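Local coordinates for Dna-binding protein RAP1 (Saccharomyces cerevisiae, PDB 4BJT) that is a telomere-associated repressor/activator protein of budding yeast that binds DNA and, through its C-terminal domain, the Rap1-binding module of Rif1, at residues I66-K71 against P80-F85; Q90-L95 against Y143-F148; I161-D166 against V182-T187; H96-G101 against Q113-E118. All coordinates share one frame; numbering follows the deposited sequence.

Contact 1. Residues I66-K71 against P80-F85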
loop_
_atom_site.group_PDB
_atom_site.type_symbol
_atom_site.label_atom_id
_atom_site.label_comp_id
_atom_site.label_asym_id
_atom_site.label_seq_id
_atom_site.Cartn_x
_atom_site.Cartn_y
_atom_site.Cartn_z
ATOM N N ILE C 66 -11.265 7.384 12.549
ATOM C CA ILE C 66 -11.826 6.789 11.344
ATOM C C ILE C 66 -12.975 5.875 11.742
ATOM O O ILE C 66 -12.744 4.770 12.235
ATOM C CB ILE C 66 -10.731 6.012 10.585
ATOM C CG1 ILE C 66 -9.555 6.939 10.172
ATOM C CG2 ILE C 66 -11.332 5.336 9.330
ATOM C CD1 ILE C 66 -8.354 6.244 9.613
ATOM N N SER C 67 -14.216 6.302 11.496
ATOM C CA SER C 67 -15.396 5.520 11.813
ATOM C C SER C 67 -15.346 4.224 10.988
ATOM O O SER C 67 -14.937 4.252 9.823
ATOM C CB SER C 67 -16.657 6.326 11.482
ATOM O OG SER C 67 -17.822 5.598 11.816
ATOM N N PHE C 68 -15.700 3.102 11.614
ATOM C CA PHE C 68 -15.606 1.779 11.003
ATOM C C PHE C 68 -16.969 1.131 10.783
ATOM O O PHE C 68 -17.819 1.121 11.689
ATOM C CB PHE C 68 -14.743 0.864 11.889
ATOM C CG PHE C 68 -14.282 -0.390 11.182
ATOM C CD1 PHE C 68 -13.132 -0.390 10.423
ATOM C CD2 PHE C 68 -15.050 -1.538 11.207
ATOM C CE1 PHE C 68 -12.754 -1.517 9.689
ATOM C CE2 PHE C 68 -14.663 -2.671 10.489
ATOM C CZ PHE C 68 -13.518 -2.658 9.757
ATOM N N PRO C 69 -17.199 0.541 9.602
ATOM C CA PRO C 69 -16.306 0.499 8.440
ATOM C C PRO C 69 -16.335 1.812 7.685
ATOM O O PRO C 69 -17.392 2.470 7.582
ATOM C CB PRO C 69 -16.893 -0.620 7.579
ATOM C CG PRO C 69 -18.363 -0.548 7.865
ATOM C CD PRO C 69 -18.484 -0.131 9.318
ATOM N N PRO C 70 -15.197 2.186 7.086
ATOM C CA PRO C 70 -15.179 3.426 6.326
ATOM C C PRO C 70 -15.984 3.312 5.045
ATOM O O PRO C 70 -16.080 2.222 4.502
ATOM C CB PRO C 70 -13.696 3.656 6.019
ATOM C CG PRO C 70 -13.015 2.467 6.343
ATOM C CD PRO C 70 -13.866 1.550 7.147
ATOM N N LYS C 71 -16.542 4.432 4.555
ATOM C CA LYS C 71 -17.357 4.444 3.333
ATOM C C LYS C 71 -16.644 3.845 2.116
ATOM O O LYS C 71 -17.262 3.153 1.299
ATOM C CB LYS C 71 -17.851 5.871 3.022
ATOM C CG LYS C 71 -18.954 5.940 1.971
ATOM C CD LYS C 71 -19.275 7.381 1.528
ATOM C CE LYS C 71 -19.629 8.322 2.661
ATOM N NZ LYS C 71 -20.131 9.631 2.161
ATOM N N PRO C 80 -16.431 -10.621 4.017
ATOM C CA PRO C 80 -17.233 -10.465 5.233
ATOM C C PRO C 80 -16.413 -10.379 6.532
ATOM O O PRO C 80 -16.775 -9.605 7.412
ATOM C CB PRO C 80 -18.161 -11.684 5.192
ATOM C CG PRO C 80 -18.298 -11.977 3.744
ATOM C CD PRO C 80 -16.961 -11.672 3.139
ATOM N N LEU C 81 -15.267 -11.098 6.640
ATOM C CA LEU C 81 -14.454 -11.065 7.847
ATOM C C LEU C 81 -14.029 -9.638 8.220
ATOM O O LEU C 81 -14.031 -9.278 9.396
ATOM C CB LEU C 81 -13.214 -11.969 7.681
ATOM C CG LEU C 81 -12.224 -11.998 8.852
ATOM C CD1 LEU C 81 -12.850 -12.645 10.077
ATOM C CD2 LEU C 81 -11.010 -12.810 8.479
ATOM N N PHE C 82 -13.714 -8.811 7.223
ATOM C CA PHE C 82 -13.262 -7.438 7.468
ATOM C C PHE C 82 -14.318 -6.655 8.228
ATOM O O PHE C 82 -14.020 -5.909 9.159
ATOM C CB PHE C 82 -12.965 -6.750 6.124
ATOM C CG PHE C 82 -12.767 -5.259 6.257
ATOM C CD1 PHE C 82 -11.531 -4.739 6.602
ATOM C CD2 PHE C 82 -13.799 -4.376 5.975
ATOM C CE1 PHE C 82 -11.327 -3.365 6.671
ATOM C CE2 PHE C 82 -13.600 -2.997 6.062
ATOM C CZ PHE C 82 -12.352 -2.499 6.401
ATOM N N PHE C 83 -15.567 -6.811 7.815
ATOM C CA PHE C 83 -16.662 -6.046 8.435
ATOM C C PHE C 83 -16.975 -6.484 9.866
ATOM O O PHE C 83 -17.752 -5.810 10.546
ATOM C CB PHE C 83 -17.880 -6.104 7.531
ATOM C CG PHE C 83 -17.627 -5.426 6.207
ATOM C CD1 PHE C 83 -17.675 -4.057 6.094
ATOM C CD2 PHE C 83 -17.282 -6.164 5.080
ATOM C CE1 PHE C 83 -17.376 -3.423 4.881
ATOM C CE2 PHE C 83 -16.971 -5.538 3.872
ATOM C CZ PHE C 83 -17.021 -4.164 3.776
ATOM N N HIS C 84 -16.411 -7.612 10.311
ATOM C CA HIS C 84 -16.565 -8.084 11.680
ATOM C C HIS C 84 -15.549 -7.487 12.644
ATOM O O HIS C 84 -15.713 -7.651 13.850
ATOM C CB HIS C 84 -16.579 -9.597 11.743
ATOM C CG HIS C 84 -17.895 -10.125 11.263
ATOM N ND1 HIS C 84 -18.070 -10.547 9.969
ATOM C CD2 HIS C 84 -19.083 -10.187 11.904
ATOM C CE1 HIS C 84 -19.335 -10.930 9.874
ATOM N NE2 HIS C 84 -19.999 -10.674 10.992
ATOM N N PHE C 85 -14.548 -6.734 12.149
ATOM C CA PHE C 85 -13.673 -5.997 13.076
ATOM C C PHE C 85 -14.517 -4.952 13.779
ATOM O O PHE C 85 -15.484 -4.443 13.229
ATOM C CB PHE C 85 -12.516 -5.325 12.355
ATOM C CG PHE C 85 -11.451 -6.306 11.945
ATOM C CD1 PHE C 85 -10.666 -6.941 12.897
ATOM C CD2 PHE C 85 -11.176 -6.535 10.620
ATOM C CE1 PHE C 85 -9.713 -7.886 12.518
ATOM C CE2 PHE C 85 -10.217 -7.466 10.238
ATOM C CZ PHE C 85 -9.473 -8.126 11.183
#
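Loop Ile66-Lys71 packs against the short helix 80-83 and the turn after it, a loop-on-helix contact built almost wholly from aromatic rings and prolines. Phe68 carries it. With CG anti to the backbone N (chi1 -165°), its ring reaches across to the ring of Phe82, the two centroids 4.9 Å apart and the planes inclined at 51°. Phe68 CZ lies over one face of Phe82, near the rim, and Phe68 CE1 comes to 3.5 Å from Phe82 CZ. The same ring turns an edge to backbone oxygen: Phe68 CZ is 3.3 Å from Phe82 O, which also accepts the N-H of Phe85. Phe85 then adds its CB, 3.9 Å from Phe68 CZ. A cis peptide bond leads into Pro69, whose CB meets the edge of the Phe83 ring at CD1, 3.8 Å away. Phe82 also stacks with Phe78 and makes an edge-to-face pair with Phe91 of helix 88-99. With no hydrogen bond between the two segments, the loop is held here by apolar contact, plus the ring edge of Phe68 set against the oxygen of Phe82.

Contact 2. Residues Q90-L95 against Y143-F148; sequences QFMDKL and YFLNMF
Leu95 N donates to Phe91 O at 2.9 Å, and on the facing helix Phe148 N donates to Phe144 O in the same way; on each helix the two residues so joined lie one turn apart. No polar bond crosses the contact. Phe91 points one ring edge at the face of Phe144, a T-shaped pair with planes at 83° and centroids 5.3 Å apart, and its CZ stands over the centre of that face. Phe91 CG is anti to the backbone N (chi1 165°), which sends the ring across toward the other helix. Phe91 CE2 also touches Phe148 CE2 at 3.8 Å, those two rings meeting obliquely. On the same interface, Leu95 CD2 lies 3.7 Å from Phe144 CD2. Met92, bent at both chi2 and chi3, brings its CE to 3.7 Å from Leu145 CG. A serine in place of Phe91 would probably leave the face of Phe144 without its edge partner and open a gap beside Phe148. The axes of segments 90-95 and 143-148 run nearly antiparallel, at 157°, and come no closer than 11.4 Å, a wide separation filled by large side chains. Phe91, Phe144 and Phe148 form an aromatic cluster in a buried helix-helix interface of this all-helical domain.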
loop_
_atom_site.group_PDB
_atom_site.type_symbol
_atom_site.label_atom_id
_atom_site.label_comp_id
_atom_site.label_asym_id
_atom_site.label_seq_id
_atom_site.Cartn_x
_atom_site.Cartn_y
_atom_site.Cartn_z
ATOM N N GLN C 90 -8.649 -2.092 15.472
ATOM C CA GLN C 90 -8.581 -3.547 15.542
ATOM C C GLN C 90 -8.103 -4.122 14.209
ATOM O O GLN C 90 -7.248 -5.018 14.181
ATOM C CB GLN C 90 -9.902 -4.156 15.974
ATOM C CG GLN C 90 -9.738 -5.632 16.328
ATOM C CD GLN C 90 -11.016 -6.211 16.870
ATOM O OE1 GLN C 90 -12.065 -6.038 16.277
ATOM N NE2 GLN C 90 -10.981 -6.802 18.069
ATOM N N PHE C 91 -8.636 -3.599 13.095
ATOM C CA PHE C 91 -8.194 -4.016 11.764
ATOM C C PHE C 91 -6.711 -3.722 11.578
ATOM O O PHE C 91 -5.952 -4.590 11.150
ATOM C CB PHE C 91 -9.019 -3.316 10.674
ATOM C CG PHE C 91 -8.417 -3.391 9.287
ATOM C CD1 PHE C 91 -8.498 -4.559 8.533
ATOM C CD2 PHE C 91 -7.765 -2.308 8.743
ATOM C CE1 PHE C 91 -7.922 -4.633 7.265
ATOM C CE2 PHE C 91 -7.167 -2.392 7.489
ATOM C CZ PHE C 91 -7.294 -3.540 6.735
ATOM N N MET C 92 -6.277 -2.513 11.924
ATOM C CA MET C 92 -4.889 -2.103 11.712
ATOM C C MET C 92 -3.953 -2.956 12.549
ATOM O O MET C 92 -2.872 -3.305 12.086
ATOM C CB MET C 92 -4.675 -0.616 12.056
ATOM C CG MET C 92 -5.438 0.334 11.166
ATOM S SD MET C 92 -5.031 0.209 9.389
ATOM C CE MET C 92 -3.338 0.451 9.411
ATOM N N ASP C 93 -4.338 -3.295 13.759
ATOM C CA ASP C 93 -3.493 -4.107 14.606
ATOM C C ASP C 93 -3.384 -5.548 14.061
ATOM O O ASP C 93 -2.292 -6.115 14.106
ATOM C CB ASP C 93 -3.958 -4.043 16.066
ATOM C CG ASP C 93 -3.759 -2.659 16.704
ATOM O OD1 ASP C 93 -3.157 -1.780 16.062
ATOM O OD2 ASP C 93 -4.323 -2.417 17.779
ATOM N N LYS C 94 -4.464 -6.109 13.459
ATOM C CA LYS C 94 -4.372 -7.432 12.821
ATOM C C LYS C 94 -3.482 -7.353 11.580
ATOM O O LYS C 94 -2.682 -8.254 11.342
ATOM C CB LYS C 94 -5.755 -7.996 12.463
ATOM C CG LYS C 94 -5.729 -9.455 12.068
ATOM C CD LYS C 94 -5.392 -10.359 13.257
ATOM C CE LYS C 94 -5.307 -11.807 12.880
ATOM N NZ LYS C 94 -5.296 -12.697 14.086
ATOM N N LEU C 95 -3.619 -6.277 10.807
ATOM C CA LEU C 95 -2.808 -6.055 9.609
ATOM C C LEU C 95 -1.333 -6.045 10.015
ATOM O O LEU C 95 -0.526 -6.720 9.381
ATOM C CB LEU C 95 -3.223 -4.755 8.927
ATOM C CG LEU C 95 -2.386 -4.356 7.706
ATOM C CD1 LEU C 95 -2.571 -5.366 6.566
ATOM C CD2 LEU C 95 -2.768 -2.993 7.229
ATOM N N TYR C 143 -1.151 2.653 3.392
ATOM C CA TYR C 143 -2.126 2.593 2.313
ATOM C C TYR C 143 -3.523 2.630 2.897
ATOM O O TYR C 143 -4.330 3.478 2.514
ATOM C CB TYR C 143 -1.910 1.341 1.458
ATOM C CG TYR C 143 -2.780 1.309 0.218
ATOM C CD1 TYR C 143 -4.143 1.030 0.302
ATOM C CD2 TYR C 143 -2.263 1.650 -1.026
ATOM C CE1 TYR C 143 -4.950 1.045 -0.826
ATOM C CE2 TYR C 143 -3.050 1.607 -2.174
ATOM C CZ TYR C 143 -4.394 1.315 -2.073
ATOM O OH TYR C 143 -5.128 1.320 -3.234
ATOM N N PHE C 144 -3.813 1.741 3.836
ATOM C CA PHE C 144 -5.186 1.694 4.398
ATOM C C PHE C 144 -5.539 2.917 5.217
ATOM O O PHE C 144 -6.649 3.426 5.083
ATOM C CB PHE C 144 -5.399 0.414 5.209
ATOM C CG PHE C 144 -5.485 -0.800 4.331
ATOM C CD1 PHE C 144 -6.588 -1.017 3.539
ATOM C CD2 PHE C 144 -4.437 -1.690 4.248
ATOM C CE1 PHE C 144 -6.652 -2.121 2.691
ATOM C CE2 PHE C 144 -4.497 -2.780 3.375
ATOM C CZ PHE C 144 -5.606 -2.985 2.611
ATOM N N LEU C 145 -4.624 3.427 6.063
ATOM C CA LEU C 145 -4.976 4.605 6.851
ATOM C C LEU C 145 -5.344 5.765 5.965
ATOM O O LEU C 145 -6.289 6.489 6.260
ATOM C CB LEU C 145 -3.829 5.031 7.759
ATOM C CG LEU C 145 -3.531 4.109 8.936
ATOM C CD1 LEU C 145 -2.128 4.392 9.509
ATOM C CD2 LEU C 145 -4.607 4.237 10.020
ATOM N N ASN C 146 -4.560 5.992 4.891
ATOM C CA ASN C 146 -4.807 7.128 4.007
ATOM C C ASN C 146 -6.021 6.895 3.116
ATOM O O ASN C 146 -6.812 7.805 2.916
ATOM C CB ASN C 146 -3.545 7.495 3.233
ATOM C CG ASN C 146 -2.554 8.162 4.156
ATOM O OD1 ASN C 146 -2.572 9.374 4.324
ATOM N ND2 ASN C 146 -1.725 7.393 4.791
ATOM N N MET C 147 -6.216 5.676 2.628
ATOM C CA MET C 147 -7.408 5.314 1.869
ATOM C C MET C 147 -8.651 5.604 2.696
ATOM O O MET C 147 -9.602 6.228 2.228
ATOM C CB MET C 147 -7.346 3.817 1.518
ATOM C CG MET C 147 -8.620 3.290 0.830
ATOM S SD MET C 147 -8.535 1.487 0.854
ATOM C CE MET C 147 -10.136 0.987 0.114
ATOM N N PHE C 148 -8.648 5.133 3.927
ATOM C CA PHE C 148 -9.804 5.300 4.795
ATOM C C PHE C 148 -10.035 6.738 5.225
ATOM O O PHE C 148 -11.189 7.183 5.230
ATOM C CB PHE C 148 -9.673 4.429 6.038
ATOM C CG PHE C 148 -9.560 2.929 5.868
ATOM C CD1 PHE C 148 -10.051 2.300 4.734
ATOM C CD2 PHE C 148 -9.213 2.127 6.943
ATOM C CE1 PHE C 148 -10.039 0.908 4.631
ATOM C CE2 PHE C 148 -9.211 0.749 6.835
ATOM C CZ PHE C 148 -9.681 0.151 5.700
#

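Contact 3. Residues I161-D166 against V182-T187; sequences IWTHDD and VKKHGT
A capping box opens helix 164-171, and its acidic member, Asp166, also receives the end of helix 175-185. Thr163 OG1 accepts from Asp166 N and Thr163 N donates to Asp166 OD2. That one oxygen takes two more donors from the other helix: Lys184 NZ, 2.7 Å from Asp166 OD2, completes a salt bridge on the syn lone pair, and His185 NE2, 2.9 Å from Asp166 OD2, approaches from above the carboxylate plane. Three donors on one buried oxygen would probably favour the charged carboxylate. With Asp166 replaced by alanine, Lys184 would probably lose its counter-charge, and His185 NE2 and Thr163 N the oxygen they share. The ring of His185 is sandwiched: Trp162 stacks on one face, its five-membered ring 4.1 Å away between centroids with planes at 21°, while Lys184 CG covers the opposite face. Extended beyond CG, Lys184 brings NZ to 3.0 Å from a water that also lies 2.8 Å from Ile161 O. Gly160 N bonds His185 ND1 and Pro156 O takes Lys184 NZ, while Arg193 of helix 187-198 makes a cation-pi contact with Trp162; the cluster ties the connection leading into helix 164-171 to the end of helix 175-185.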
loop_
_atom_site.group_PDB
_atom_site.type_symbol
_atom_site.label_atom_id
_atom_site.label_comp_id
_atom_site.label_asym_id
_atom_site.label_seq_id
_atom_site.Cartn_x
_atom_site.Cartn_y
_atom_site.Cartn_z
ATOM N N ILE C 161 3.241 5.282 -2.327
ATOM C CA ILE C 161 2.080 4.723 -3.013
ATOM C C ILE C 161 2.074 5.258 -4.415
ATOM O O ILE C 161 1.778 6.429 -4.641
ATOM C CB ILE C 161 0.774 5.088 -2.238
ATOM C CG1 ILE C 161 0.885 4.617 -0.776
ATOM C CG2 ILE C 161 -0.461 4.521 -2.965
ATOM C CD1 ILE C 161 -0.345 4.798 0.055
ATOM N N TRP C 162 2.473 4.407 -5.372
ATOM C CA TRP C 162 2.576 4.813 -6.758
ATOM C C TRP C 162 1.226 4.790 -7.453
ATOM O O TRP C 162 0.623 3.735 -7.599
ATOM C CB TRP C 162 3.561 3.902 -7.507
ATOM C CG TRP C 162 4.974 4.128 -7.100
ATOM C CD1 TRP C 162 5.630 3.579 -6.042
ATOM C CD2 TRP C 162 5.923 4.961 -7.772
ATOM N NE1 TRP C 162 6.920 4.051 -5.991
ATOM C CE2 TRP C 162 7.126 4.907 -7.041
ATOM C CE3 TRP C 162 5.872 5.733 -8.933
ATOM C CZ2 TRP C 162 8.270 5.611 -7.428
ATOM C CZ3 TRP C 162 7.010 6.395 -9.333
ATOM C CH2 TRP C 162 8.174 6.379 -8.554
ATOM N N THR C 163 0.796 5.927 -7.956
ATOM C CA THR C 163 -0.436 6.011 -8.726
ATOM C C THR C 163 -0.149 5.845 -10.225
ATOM O O THR C 163 0.998 5.914 -10.682
ATOM C CB THR C 163 -1.098 7.354 -8.486
ATOM O OG1 THR C 163 -0.213 8.361 -8.970
ATOM C CG2 THR C 163 -1.417 7.587 -7.020
ATOM N N HIS C 164 -1.225 5.717 -11.007
ATOM C CA HIS C 164 -1.095 5.652 -12.464
ATOM C C HIS C 164 -0.394 6.898 -12.991
ATOM O O HIS C 164 0.525 6.794 -13.803
ATOM C CB HIS C 164 -2.480 5.498 -13.105
ATOM C CG HIS C 164 -2.443 5.566 -14.602
ATOM N ND1 HIS C 164 -2.063 4.473 -15.365
ATOM C CD2 HIS C 164 -2.684 6.613 -15.424
ATOM C CE1 HIS C 164 -2.105 4.883 -16.629
ATOM N NE2 HIS C 164 -2.482 6.161 -16.713
ATOM N N ASP C 165 -0.785 8.085 -12.489
ATOM C CA ASP C 165 -0.156 9.340 -12.892
ATOM C C ASP C 165 1.334 9.370 -12.567
ATOM O O ASP C 165 2.120 9.894 -13.340
ATOM C CB ASP C 165 -0.864 10.537 -12.230
ATOM C CG ASP C 165 -2.241 10.842 -12.803
ATOM O OD1 ASP C 165 -2.589 10.262 -13.869
ATOM O OD2 ASP C 165 -2.953 11.694 -12.215
ATOM N N ASP C 166 1.718 8.825 -11.408
ATOM C CA ASP C 166 3.123 8.772 -11.021
ATOM C C ASP C 166 3.906 7.906 -12.002
ATOM O O ASP C 166 5.009 8.273 -12.389
ATOM C CB ASP C 166 3.305 8.185 -9.611
ATOM C CG ASP C 166 2.808 9.030 -8.473
ATOM O OD1 ASP C 166 2.631 10.240 -8.668
ATOM O OD2 ASP C 166 2.647 8.480 -7.338
ATOM N N VAL C 182 10.222 12.709 -7.552
ATOM C CA VAL C 182 11.233 12.383 -6.536
ATOM C C VAL C 182 10.940 13.125 -5.265
ATOM O O VAL C 182 11.233 12.608 -4.203
ATOM C CB VAL C 182 12.711 12.510 -6.955
ATOM C CG1 VAL C 182 13.006 11.603 -8.115
ATOM C CG2 VAL C 182 13.102 13.950 -7.228
ATOM N N LYS C 183 10.317 14.311 -5.335
ATOM C CA LYS C 183 9.915 15.024 -4.120
ATOM C C LYS C 183 8.867 14.194 -3.332
ATOM O O LYS C 183 8.885 14.158 -2.097
ATOM C CB LYS C 183 9.359 16.402 -4.492
ATOM C CG LYS C 183 8.850 17.201 -3.314
ATOM C CD LYS C 183 8.734 18.682 -3.664
ATOM C CE LYS C 183 8.140 19.519 -2.545
ATOM N NZ LYS C 183 9.052 19.671 -1.368
ATOM N N LYS C 184 7.975 13.511 -4.061
ATOM C CA LYS C 184 6.965 12.667 -3.453
ATOM C C LYS C 184 7.527 11.386 -2.875
ATOM O O LYS C 184 7.256 11.054 -1.725
ATOM C CB LYS C 184 5.863 12.353 -4.481
ATOM C CG LYS C 184 4.757 11.452 -3.967
ATOM C CD LYS C 184 3.713 11.200 -5.040
ATOM C CE LYS C 184 2.538 10.457 -4.457
ATOM N NZ LYS C 184 1.507 10.158 -5.489
ATOM N N HIS C 185 8.245 10.617 -3.699
ATOM C CA HIS C 185 8.693 9.270 -3.334
ATOM C C HIS C 185 10.147 9.132 -2.914
ATOM O O HIS C 185 10.480 8.142 -2.270
ATOM C CB HIS C 185 8.432 8.334 -4.513
ATOM C CG HIS C 185 6.979 8.151 -4.824
ATOM N ND1 HIS C 185 6.093 7.691 -3.868
ATOM C CD2 HIS C 185 6.310 8.341 -5.982
ATOM C CE1 HIS C 185 4.912 7.654 -4.468
ATOM N NE2 HIS C 185 5.013 8.000 -5.750
ATOM N N GLY C 186 10.990 10.056 -3.351
ATOM C CA GLY C 186 12.424 10.005 -3.145
ATOM C C GLY C 186 13.145 9.263 -4.253
ATOM O O GLY C 186 12.543 8.524 -5.044
ATOM N N THR C 187 14.461 9.460 -4.295
ATOM C CA THR C 187 15.307 8.853 -5.306
ATOM C C THR C 187 15.351 7.339 -5.231
ATOM O O THR C 187 15.289 6.674 -6.269
ATOM C CB THR C 187 16.732 9.388 -5.157
ATOM O OG1 THR C 187 16.667 10.807 -5.023
ATOM C CG2 THR C 187 17.611 9.003 -6.321
HETATM O O HOH W 1 -0.056 8.354 -3.718
#

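Contact 4. Residues H96-G101 against Q113-E118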
loop_
_atom_site.group_PDB
_atom_site.type_symbol
_atom_site.label_atom_id
_atom_site.label_comp_id
_atom_site.label_asym_id
_atom_site.label_seq_id
_atom_site.Cartn_x
_atom_site.Cartn_y
_atom_site.Cartn_z
ATOM N N HIS C 96 -0.988 -5.314 11.105
ATOM C CA HIS C 96 0.392 -5.273 11.627
ATOM C C HIS C 96 0.905 -6.681 11.926
ATOM O O HIS C 96 2.029 -7.012 11.555
ATOM C CB HIS C 96 0.472 -4.415 12.904
ATOM C CG HIS C 96 1.844 -4.346 13.506
ATOM N ND1 HIS C 96 2.215 -5.161 14.569
ATOM C CD2 HIS C 96 2.907 -3.594 13.145
ATOM C CE1 HIS C 96 3.475 -4.851 14.839
ATOM N NE2 HIS C 96 3.933 -3.917 14.005
ATOM N N GLU C 97 0.093 -7.500 12.591
ATOM C CA GLU C 97 0.456 -8.884 12.932
ATOM C C GLU C 97 0.742 -9.723 11.658
ATOM O O GLU C 97 1.775 -10.409 11.595
ATOM C CB GLU C 97 -0.655 -9.511 13.795
ATOM C CG GLU C 97 -0.361 -10.880 14.373
ATOM C CD GLU C 97 -1.517 -11.488 15.152
ATOM O OE1 GLU C 97 -2.446 -10.742 15.539
ATOM O OE2 GLU C 97 -1.483 -12.717 15.391
ATOM N N VAL C 98 -0.080 -9.577 10.606
ATOM C CA VAL C 98 0.139 -10.323 9.358
ATOM C C VAL C 98 1.428 -9.892 8.678
ATOM O O VAL C 98 2.273 -10.740 8.354
ATOM C CB VAL C 98 -1.047 -10.152 8.374
ATOM C CG1 VAL C 98 -0.722 -10.769 7.004
ATOM C CG2 VAL C 98 -2.320 -10.772 8.941
ATOM N N ILE C 99 1.571 -8.583 8.444
ATOM C CA ILE C 99 2.724 -8.080 7.688
ATOM C C ILE C 99 4.038 -8.173 8.466
ATOM O O ILE C 99 5.090 -8.048 7.825
ATOM C CB ILE C 99 2.503 -6.674 7.090
ATOM C CG1 ILE C 99 2.452 -5.588 8.185
ATOM C CG2 ILE C 99 1.268 -6.656 6.147
ATOM C CD1 ILE C 99 2.210 -4.256 7.687
ATOM N N SER C 100 4.005 -8.448 9.793
ATOM C CA SER C 100 5.201 -8.657 10.621
ATOM C C SER C 100 5.716 -10.111 10.521
ATOM O O SER C 100 6.754 -10.438 11.099
ATOM C CB SER C 100 4.905 -8.326 12.086
ATOM O OG SER C 100 4.715 -6.928 12.227
ATOM N N GLY C 101 4.979 -10.973 9.825
ATOM C CA GLY C 101 5.355 -12.362 9.631
ATOM C C GLY C 101 6.572 -12.518 8.743
ATOM O O GLY C 101 6.998 -11.577 8.072
ATOM N N GLN C 113 -2.662 -14.693 0.640
ATOM C CA GLN C 113 -3.581 -15.630 1.283
ATOM C C GLN C 113 -3.827 -15.282 2.749
ATOM O O GLN C 113 -4.960 -15.310 3.215
ATOM C CB GLN C 113 -3.059 -17.077 1.163
ATOM C CG GLN C 113 -4.053 -18.132 1.650
ATOM C CD GLN C 113 -5.286 -18.157 0.781
ATOM O OE1 GLN C 113 -5.195 -18.329 -0.432
ATOM N NE2 GLN C 113 -6.455 -17.908 1.351
ATOM N N ASP C 114 -2.780 -14.896 3.474
ATOM C CA ASP C 114 -2.919 -14.538 4.883
ATOM C C ASP C 114 -3.720 -13.230 5.056
ATOM O O ASP C 114 -4.547 -13.121 5.972
ATOM C CB ASP C 114 -1.542 -14.422 5.535
ATOM C CG ASP C 114 -0.736 -15.719 5.530
ATOM O OD1 ASP C 114 -1.341 -16.801 5.342
ATOM O OD2 ASP C 114 0.503 -15.646 5.655
ATOM N N LEU C 115 -3.554 -12.279 4.128
ATOM C CA LEU C 115 -4.324 -11.019 4.188
ATOM C C LEU C 115 -5.813 -11.265 3.931
ATOM O O LEU C 115 -6.678 -10.521 4.416
ATOM C CB LEU C 115 -3.784 -10.016 3.170
ATOM C CG LEU C 115 -2.412 -9.426 3.519
ATOM C CD1 LEU C 115 -1.809 -8.724 2.314
ATOM C CD2 LEU C 115 -2.502 -8.460 4.722
ATOM N N CYS C 116 -6.120 -12.295 3.159
ATOM C CA CYS C 116 -7.490 -12.716 2.902
ATOM C C CYS C 116 -8.070 -13.408 4.163
ATOM O O CYS C 116 -9.106 -12.988 4.694
ATOM C CB CYS C 116 -7.480 -13.640 1.688
ATOM S SG CYS C 116 -9.025 -14.511 1.397
ATOM N N ASP C 117 -7.353 -14.406 4.680
ATOM C CA ASP C 117 -7.824 -15.215 5.810
ATOM C C ASP C 117 -7.889 -14.517 7.134
ATOM O O ASP C 117 -8.773 -14.834 7.933
ATOM C CB ASP C 117 -6.927 -16.466 5.981
ATOM C CG ASP C 117 -6.959 -17.432 4.813
ATOM O OD1 ASP C 117 -7.905 -17.350 3.995
ATOM O OD2 ASP C 117 -6.030 -18.258 4.704
ATOM N N GLU C 118 -6.943 -13.597 7.411
ATOM C CA GLU C 118 -6.856 -12.946 8.717
ATOM C C GLU C 118 -7.445 -11.557 8.786
ATOM O O GLU C 118 -7.918 -11.165 9.853
ATOM C CB GLU C 118 -5.400 -12.913 9.181
ATOM C CG GLU C 118 -4.845 -14.322 9.365
ATOM C CD GLU C 118 -3.402 -14.350 9.809
ATOM O OE1 GLU C 118 -3.115 -13.898 10.941
ATOM O OE2 GLU C 118 -2.549 -14.783 9.002
#
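This is helix-to-helix packing near the end of helix 88-99, where a single valine is set against one face of helix 108-119. Val98 uses both methyls. CG1 is anti to the backbone N (chi1 172°) and reaches Leu115 CD2 at 3.7 Å, with Asp114 CB at 4.0 Å from the same CG1. CG2 takes the other direction and rests 3.8 Å from Glu118 CB, with Glu118 OE1 also 3.8 Å from Val98 CG2. The valine therefore spreads over Asp114 and Leu115 on one turn and Glu118 on the next, and the backbones come near: the CA atoms of Val98 and Leu115 are 6.9 Å apart. Ile99 CG2 adds a looser touch, 4.4 Å from Leu115 CD2. Leu115 is covered further by Leu95, by Ile121 and by Phe140 of helix 140-150. The carboxylate of Asp114 turns to a hydrogen bond with Tyr103 OH and a salt bridge with Lys110, leaving its CB to the valine. Glu118 OE1 lies 4.9 Å from Glu97 OE2, a like-charge approach probably eased by Lys94, which touches Glu118 and makes a long, weak ion pair with Glu97. Attraction across the pair is thus mainly apolar: Asp114 gives Val98 only carbon, whereas Glu118 lays both CB and its carboxylate end against Val98 CG2.

In the fold
Contacts 1, 2 and 4 form one continuous region built round helix 88-99. Contact 1 closes first along the chain, just before that helix; its centre lies 10 Å from that of contact 2, and Phe82 and Phe85 pack against Phe91. Contacts 2 and 4 use successive parts of the helix, 12 Å apart between centres, contact 4 nesting inside the long loop closed by contact 2. Contact 3 comes last and lies across the chain's centre from contact 1, 29 Å away between centres. The three mainly apolar contacts round helix 88-99 are joined to it by one touch, Ile161 on Tyr143 of contact 2, all within one domain without strands.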